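Local atomic coordinates of esterase (PDB entry 4WY8), a protein that probably hydrolyses carboxylic ester bonds as a fungal carboxylesterase of the alpha/beta hydrolase fold. Residues A[43-48]-A[99-104]; A[49-54]-A[103-108]; A[138-143]-A[180-185]. One frame throughout, in Å; residues are numbered along the deposited sequence.

Overall arrangement
Interactions 1 and 2 form one continuous patch, whereas interaction 3 lies well apart from it. In the first two, the connection after helix 27-39 and the start of edge strand 51-59 are laid against helix 101-111; their centres are about 9 Å apart, they share T103 and V104, and L48 of one touches Y105 of the other. Interaction 3 opens later in the chain, joining helix 130-143 to the loop between helix 165-179 and strand 188-191, with centres about 29 Å from interaction 1 and about 23 Å from interaction 2. All three thus pack loops or an edge strand against helices flanking the mixed central sheet of this alpha/beta hydrolase.

Interaction 1. Residues A[43-48]-A[99-104]; sequences KALEGL and THRRTV
R102 reaches from helix 101-111 into the turn at 43-48 and grips one carbonyl with both terminal nitrogens. E46 O accepts from NH1 of R102 at 2.8 Å and from NH2 of R102 at 3.0 Å, with N-H...O angles of 150° and 140°. The oxygen lies close to the guanidinium plane, while both donors come from the same face of the E46 carbonyl plane, tilted away from it. A44 O lies 2.9 Å from NH2 of R102. Over the centre of one guanidinium face sits CD1 of L48, 3.8 Å from CZ of R102. The other methyl of L48 packs on the neighbouring arginine, CD2 lying 3.6 Å from NE of R101, and CD2 of L45 joins it over a face of that group, 3.7 Å from NH2 of R101. A water accepts from NH2 of R101 and probably donates to A44 O.

Behind this shell, a type II turn from L45 to L48 presents the E46 carbonyl. R102 starts with CG anti to its backbone N (chi1 171°) and then bends at chi2 and chi3, which brings its end round to the turn. Its NE is hydrogen-bonded to A297 O, restraining the guanidinium from another side. Across this contact the buried arginine is therefore received by a backbone oxygen, E46 O, and its positive charge is probably offset in part by the carbonyl dipoles near it.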
# COMPACT_ATOMS: atom_id res chain seq x y z
N LYS A 43 -3.61 -16.75 22.30
CA LYS A 43 -2.89 -16.66 21.04
C LYS A 43 -1.77 -15.60 21.11
O LYS A 43 -0.99 -15.42 20.17
CB LYS A 43 -3.85 -16.30 19.91
CG LYS A 43 -4.90 -17.35 19.56
CD LYS A 43 -4.36 -18.41 18.61
CE LYS A 43 -5.37 -18.72 17.49
NZ LYS A 43 -4.75 -19.49 16.36
N ALA A 44 -1.70 -14.91 22.25
CA ALA A 44 -0.84 -13.73 22.40
C ALA A 44 0.63 -14.00 22.12
O ALA A 44 1.34 -13.12 21.64
CB ALA A 44 -0.99 -13.16 23.79
N LEU A 45 1.07 -15.22 22.39
CA LEU A 45 2.47 -15.60 22.26
C LEU A 45 2.72 -16.44 21.00
O LEU A 45 3.87 -16.63 20.60
CB LEU A 45 2.91 -16.38 23.49
CG LEU A 45 2.88 -15.67 24.85
CD1 LEU A 45 3.35 -16.63 25.95
CD2 LEU A 45 3.75 -14.44 24.84
N GLU A 46 1.65 -16.93 20.39
CA GLU A 46 1.79 -17.79 19.21
C GLU A 46 2.40 -17.05 18.04
O GLU A 46 1.90 -15.99 17.63
CB GLU A 46 0.44 -18.36 18.77
CG GLU A 46 -0.10 -19.49 19.62
CD GLU A 46 -1.17 -20.27 18.87
OE1 GLU A 46 -1.26 -20.11 17.63
OE2 GLU A 46 -1.91 -21.03 19.53
N GLY A 47 3.50 -17.60 17.51
CA GLY A 47 4.16 -17.03 16.35
C GLY A 47 4.85 -15.71 16.63
O GLY A 47 5.26 -15.00 15.71
N LEU A 48 5.00 -15.38 17.91
CA LEU A 48 5.68 -14.16 18.29
C LEU A 48 7.19 -14.29 17.99
O LEU A 48 7.84 -15.20 18.48
CB LEU A 48 5.40 -13.89 19.76
CG LEU A 48 5.51 -12.48 20.35
CD1 LEU A 48 4.63 -11.46 19.64
CD2 LEU A 48 5.16 -12.57 21.82
N THR A 99 0.58 -3.99 24.75
CA THR A 99 -0.45 -3.97 23.72
C THR A 99 0.17 -3.94 22.33
O THR A 99 -0.40 -4.48 21.36
CB THR A 99 -1.38 -2.77 23.87
OG1 THR A 99 -0.64 -1.55 23.77
CG2 THR A 99 -2.08 -2.82 25.21
N HIS A 100 1.35 -3.34 22.21
CA HIS A 100 1.95 -3.19 20.89
C HIS A 100 3.11 -4.14 20.69
O HIS A 100 3.88 -3.99 19.73
CB HIS A 100 2.40 -1.75 20.66
CG HIS A 100 1.26 -0.79 20.49
ND1 HIS A 100 0.39 -0.49 21.51
CD2 HIS A 100 0.83 -0.11 19.40
CE1 HIS A 100 -0.53 0.35 21.07
NE2 HIS A 100 -0.29 0.60 19.79
N ARG A 101 3.25 -5.09 21.61
CA ARG A 101 4.33 -6.06 21.53
C ARG A 101 4.32 -6.79 20.19
O ARG A 101 5.36 -6.98 19.56
CB ARG A 101 4.23 -7.08 22.67
CG ARG A 101 5.24 -8.22 22.51
CD ARG A 101 5.15 -9.20 23.67
NE ARG A 101 3.84 -9.83 23.71
CZ ARG A 101 3.38 -10.52 24.75
NH1 ARG A 101 4.12 -10.67 25.83
NH2 ARG A 101 2.17 -11.07 24.68
N ARG A 102 3.15 -7.24 19.76
CA ARG A 102 3.07 -8.00 18.52
C ARG A 102 3.58 -7.15 17.34
O ARG A 102 4.50 -7.54 16.60
CB ARG A 102 1.61 -8.45 18.30
CG ARG A 102 1.32 -9.07 16.93
CD ARG A 102 1.89 -10.46 16.79
NE ARG A 102 1.27 -11.35 17.77
CZ ARG A 102 1.49 -12.67 17.83
NH1 ARG A 102 2.30 -13.26 16.97
NH2 ARG A 102 0.88 -13.38 18.76
N THR A 103 3.00 -5.96 17.20
CA THR A 103 3.36 -5.04 16.14
C THR A 103 4.86 -4.71 16.14
O THR A 103 5.53 -4.76 15.10
CB THR A 103 2.55 -3.75 16.27
OG1 THR A 103 1.15 -4.06 16.18
CG2 THR A 103 2.95 -2.75 15.19
N VAL A 104 5.37 -4.38 17.32
CA VAL A 104 6.76 -3.97 17.49
C VAL A 104 7.75 -5.11 17.22
O VAL A 104 8.74 -4.93 16.50
CB VAL A 104 6.97 -3.39 18.91
CG1 VAL A 104 8.45 -3.33 19.25
CG2 VAL A 104 6.32 -1.98 19.03
O HOH W 1 1.39 -10.03 22.03

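Interaction 2. Residues A[49-54]-A[103-108]; sequences PDVYLE and TVYELT
This is a mainly apolar surface contact between the beginning of edge strand 51-59 and helix 101-111, which packs against the sheet of the alpha/beta hydrolase fold. Strand 51-54 and helix 103-108 run at 119° to each other, their axes approaching to 9.7 Å, and no hydrogen bond joins the two segments. V51 and Y105 carry the centre. CG2 of V51 stands 3.7 Å from the centroid of the Y105 ring and only 10° off the ring normal, a CH-pi contact in which the methyl lies over the ring centre, its CB-CG2 bond slanting across the face. The other methyl of V51, CG1, sits over the root of the tyrosine side chain and also touches CG2 of T108 at 4.0 Å. A chi1 of -59° in V51 puts CG2 over the ring centre and CG1 between the root of Y105 and T108.

P49 lies beside this pair. Its CD packs against CB of Y105 at 4.0 Å, and its carbonyl O approaches CD2 of Y105 at 3.4 Å. The proline ring also meets E106, whose OE2 lies 3.3 Å from CG of P49; the other carboxylate oxygen, OE1, is paired with R110 on the same helix. Farther along the strand, CD1 of L53 touches the phenolic end, 3.8 Å from OH of Y105. T108 turns its hydroxyl back to V104 O and also bonds T71 OG1 on strand 65-73. OE1 of E106 and the T108 hydroxyl thus have partners other than strand 51-54, and attachment of the strand to the helix here rests on dispersion, shape and the CH-pi contact.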
# COMPACT_ATOMS: atom_id res chain seq x y z
N PRO A 49 7.74 -13.38 17.18
CA PRO A 49 9.16 -13.41 16.83
C PRO A 49 10.04 -13.22 18.05
O PRO A 49 9.61 -12.60 19.02
CB PRO A 49 9.33 -12.23 15.86
CG PRO A 49 7.96 -11.87 15.43
CD PRO A 49 7.06 -12.22 16.58
N ASP A 50 11.24 -13.78 18.00
CA ASP A 50 12.25 -13.60 19.03
C ASP A 50 13.03 -12.31 18.82
O ASP A 50 13.50 -12.03 17.71
CB ASP A 50 13.22 -14.78 18.99
CG ASP A 50 12.57 -16.07 19.40
OD1 ASP A 50 11.82 -16.08 20.40
OD2 ASP A 50 12.79 -17.07 18.68
N VAL A 51 13.20 -11.54 19.89
CA VAL A 51 13.95 -10.30 19.78
C VAL A 51 14.89 -10.16 20.94
O VAL A 51 14.66 -10.71 22.02
CB VAL A 51 13.02 -9.03 19.72
CG1 VAL A 51 12.04 -9.09 18.52
CG2 VAL A 51 12.26 -8.85 21.03
N TYR A 52 15.96 -9.41 20.72
CA TYR A 52 16.81 -8.95 21.78
C TYR A 52 16.19 -7.67 22.35
O TYR A 52 16.06 -6.69 21.62
CB TYR A 52 18.24 -8.70 21.26
CG TYR A 52 19.18 -8.20 22.33
CD1 TYR A 52 20.05 -9.06 22.96
CD2 TYR A 52 19.17 -6.87 22.72
CE1 TYR A 52 20.91 -8.61 23.97
CE2 TYR A 52 20.01 -6.41 23.73
CZ TYR A 52 20.87 -7.28 24.34
OH TYR A 52 21.71 -6.81 25.33
N LEU A 53 15.85 -7.67 23.64
CA LEU A 53 15.18 -6.50 24.23
C LEU A 53 16.03 -5.87 25.33
O LEU A 53 16.65 -6.55 26.14
CB LEU A 53 13.80 -6.89 24.78
CG LEU A 53 12.99 -5.73 25.39
CD1 LEU A 53 11.51 -5.87 25.10
CD2 LEU A 53 13.19 -5.70 26.88
N GLU A 54 16.05 -4.54 25.33
CA GLU A 54 16.81 -3.75 26.30
C GLU A 54 15.94 -2.64 26.86
O GLU A 54 15.29 -1.92 26.10
CB GLU A 54 18.07 -3.15 25.65
CG GLU A 54 18.73 -2.03 26.49
CD GLU A 54 20.00 -1.43 25.85
OE1 GLU A 54 20.67 -0.60 26.52
OE2 GLU A 54 20.28 -1.74 24.67
N THR A 103 3.00 -5.96 17.20
CA THR A 103 3.36 -5.04 16.14
C THR A 103 4.86 -4.71 16.14
O THR A 103 5.53 -4.76 15.10
CB THR A 103 2.55 -3.75 16.27
OG1 THR A 103 1.15 -4.06 16.18
CG2 THR A 103 2.95 -2.75 15.19
N VAL A 104 5.37 -4.38 17.32
CA VAL A 104 6.76 -3.97 17.49
C VAL A 104 7.75 -5.11 17.22
O VAL A 104 8.74 -4.93 16.50
CB VAL A 104 6.97 -3.39 18.91
CG1 VAL A 104 8.45 -3.33 19.25
CG2 VAL A 104 6.32 -1.98 19.03
N TYR A 105 7.47 -6.30 17.75
CA TYR A 105 8.37 -7.43 17.50
C TYR A 105 8.40 -7.77 16.01
O TYR A 105 9.51 -7.98 15.43
CB TYR A 105 7.97 -8.68 18.30
CG TYR A 105 8.30 -8.64 19.79
CD1 TYR A 105 8.47 -7.43 20.46
CD2 TYR A 105 8.42 -9.82 20.52
CE1 TYR A 105 8.76 -7.40 21.83
CE2 TYR A 105 8.71 -9.81 21.90
CZ TYR A 105 8.88 -8.59 22.54
OH TYR A 105 9.17 -8.55 23.90
N GLU A 106 7.22 -7.78 15.38
CA GLU A 106 7.17 -8.07 13.93
C GLU A 106 7.91 -7.02 13.09
O GLU A 106 8.64 -7.35 12.17
CB GLU A 106 5.71 -8.16 13.45
CG GLU A 106 4.99 -9.45 13.83
CD GLU A 106 5.52 -10.71 13.13
OE1 GLU A 106 6.22 -10.61 12.09
OE2 GLU A 106 5.22 -11.82 13.62
N LEU A 107 7.70 -5.75 13.40
CA LEU A 107 8.38 -4.67 12.70
C LEU A 107 9.90 -4.80 12.88
O LEU A 107 10.68 -4.66 11.95
CB LEU A 107 7.88 -3.33 13.24
CG LEU A 107 8.44 -2.06 12.59
CD1 LEU A 107 8.13 -1.97 11.06
CD2 LEU A 107 7.92 -0.82 13.34
N THR A 108 10.30 -5.08 14.11
CA THR A 108 11.70 -5.29 14.44
C THR A 108 12.33 -6.34 13.55
O THR A 108 13.37 -6.07 12.92
CB THR A 108 11.87 -5.73 15.90
OG1 THR A 108 11.40 -4.69 16.78
CG2 THR A 108 13.34 -6.06 16.18

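Interaction 3. Residues A[138-143]-A[180-185]; sequences AVVWVA and LGLNII
I184 meets the helix with two parts of its side chain, its beta-carbon region against A143 and its far end against V139 and V140. CB of A143 comes 3.6 Å from CB of I184 and 3.8 Å from CG2 of I184, so the small alanine methyl abuts the branch point itself. This is also where the backbones run close, the CA atoms of A143 and I184 being 6.1 Å apart. From that branch the longer arm extends back along the helix, toward the N-terminal side of 138-143: CG1 of I184 stands between the backbone N and the carbonyl carbon (chi1 59°), and an extended chi2 of 176° carries CD1 on to CG1 of V139 at 3.8 Å. The same CD1 of I184 rests on CA of V140 at 4.0 Å, with CG2 of V140 slightly farther, the two side chains meeting at a slant.

V139 is shared between consecutive isoleucines. Its CG1 also touches CG1 of I185 at 3.8 Å, and here the side chains are set at about a right angle. The two valines present different branches, V139 using the methyl anti to its backbone N and V140 the one anti to its carbonyl carbon. At the margin, CD1 of L182 makes a looser approach to CG2 of V140, 4.3 Å away.

The loop leaves helix 165-179 through a Schellman motif with G181, at positive phi, as the C-prime residue. Beyond the segments, I185 packs on V173, C174 and A177 of that helix, while V139 also reaches V173 and, on strand 83-87, V85 and F87. The contact therefore continues inward into the packing between helices and sheet. With no hydrogen bond or charge pair across it, helix 130-143 and the loop meet through aliphatic branches in van der Waals contact, and their fit depends on shape and on burial of apolar surface.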
# COMPACT_ATOMS: atom_id res chain seq x y z
N ALA A 138 13.20 12.14 23.14
CA ALA A 138 13.69 10.81 22.78
C ALA A 138 14.33 10.77 21.38
O ALA A 138 15.41 10.20 21.20
CB ALA A 138 12.58 9.80 22.86
N VAL A 139 13.67 11.37 20.40
CA VAL A 139 14.25 11.45 19.05
C VAL A 139 15.58 12.22 19.07
O VAL A 139 16.57 11.79 18.48
CB VAL A 139 13.29 12.13 18.06
CG1 VAL A 139 13.97 12.36 16.70
CG2 VAL A 139 12.01 11.31 17.90
N VAL A 140 15.59 13.36 19.76
CA VAL A 140 16.80 14.18 19.89
C VAL A 140 17.93 13.39 20.53
O VAL A 140 19.08 13.48 20.10
CB VAL A 140 16.54 15.47 20.72
CG1 VAL A 140 17.85 16.17 21.08
CG2 VAL A 140 15.61 16.39 19.97
N TRP A 141 17.58 12.59 21.53
CA TRP A 141 18.56 11.74 22.20
C TRP A 141 19.13 10.69 21.22
O TRP A 141 20.34 10.52 21.14
CB TRP A 141 17.95 11.07 23.42
CG TRP A 141 18.95 10.36 24.29
CD1 TRP A 141 19.58 10.88 25.39
CD2 TRP A 141 19.44 9.01 24.15
NE1 TRP A 141 20.43 9.95 25.92
CE2 TRP A 141 20.37 8.80 25.19
CE3 TRP A 141 19.19 7.98 23.24
CZ2 TRP A 141 21.04 7.58 25.35
CZ3 TRP A 141 19.86 6.77 23.40
CH2 TRP A 141 20.78 6.58 24.45
N VAL A 142 18.25 10.00 20.49
CA VAL A 142 18.69 8.97 19.55
C VAL A 142 19.55 9.54 18.41
O VAL A 142 20.53 8.91 17.99
CB VAL A 142 17.48 8.18 18.94
CG1 VAL A 142 17.95 7.19 17.85
CG2 VAL A 142 16.71 7.43 20.02
N ALA A 143 19.21 10.73 17.91
CA ALA A 143 19.93 11.32 16.77
C ALA A 143 21.36 11.77 17.09
O ALA A 143 22.19 11.95 16.20
CB ALA A 143 19.15 12.49 16.23
N LEU A 180 12.58 23.68 15.39
CA LEU A 180 13.87 23.80 16.09
C LEU A 180 15.09 23.72 15.15
O LEU A 180 16.23 23.63 15.60
CB LEU A 180 13.97 22.74 17.19
CG LEU A 180 13.27 23.01 18.54
CD1 LEU A 180 11.96 23.79 18.47
CD2 LEU A 180 13.11 21.73 19.36
N GLY A 181 14.83 23.76 13.84
CA GLY A 181 15.89 23.73 12.85
C GLY A 181 16.67 22.43 12.78
O GLY A 181 17.81 22.41 12.32
N LEU A 182 16.06 21.34 13.22
CA LEU A 182 16.71 20.03 13.20
C LEU A 182 16.40 19.23 11.93
O LEU A 182 15.27 19.25 11.42
CB LEU A 182 16.30 19.23 14.42
CG LEU A 182 16.42 20.08 15.68
CD1 LEU A 182 15.95 19.29 16.87
CD2 LEU A 182 17.86 20.49 15.84
N ASN A 183 17.41 18.57 11.38
CA ASN A 183 17.21 17.72 10.22
C ASN A 183 17.55 16.29 10.59
O ASN A 183 18.24 15.59 9.85
CB ASN A 183 18.07 18.19 9.05
CG ASN A 183 17.79 19.64 8.68
OD1 ASN A 183 16.74 19.96 8.12
ND2 ASN A 183 18.76 20.52 8.95
N ILE A 184 17.01 15.85 11.71
CA ILE A 184 17.42 14.58 12.28
C ILE A 184 16.42 13.44 12.03
O ILE A 184 16.76 12.29 12.27
CB ILE A 184 17.63 14.70 13.79
CG1 ILE A 184 16.33 15.17 14.47
CG2 ILE A 184 18.79 15.64 14.08
CD1 ILE A 184 16.44 15.23 16.02
N ILE A 185 15.23 13.76 11.53
CA ILE A 185 14.23 12.75 11.19
C ILE A 185 14.16 12.56 9.68
O ILE A 185 13.89 13.52 8.96
CB ILE A 185 12.82 13.14 11.71
CG1 ILE A 185 12.82 13.34 13.23
CG2 ILE A 185 11.80 12.07 11.36
CD1 ILE A 185 11.51 13.90 13.75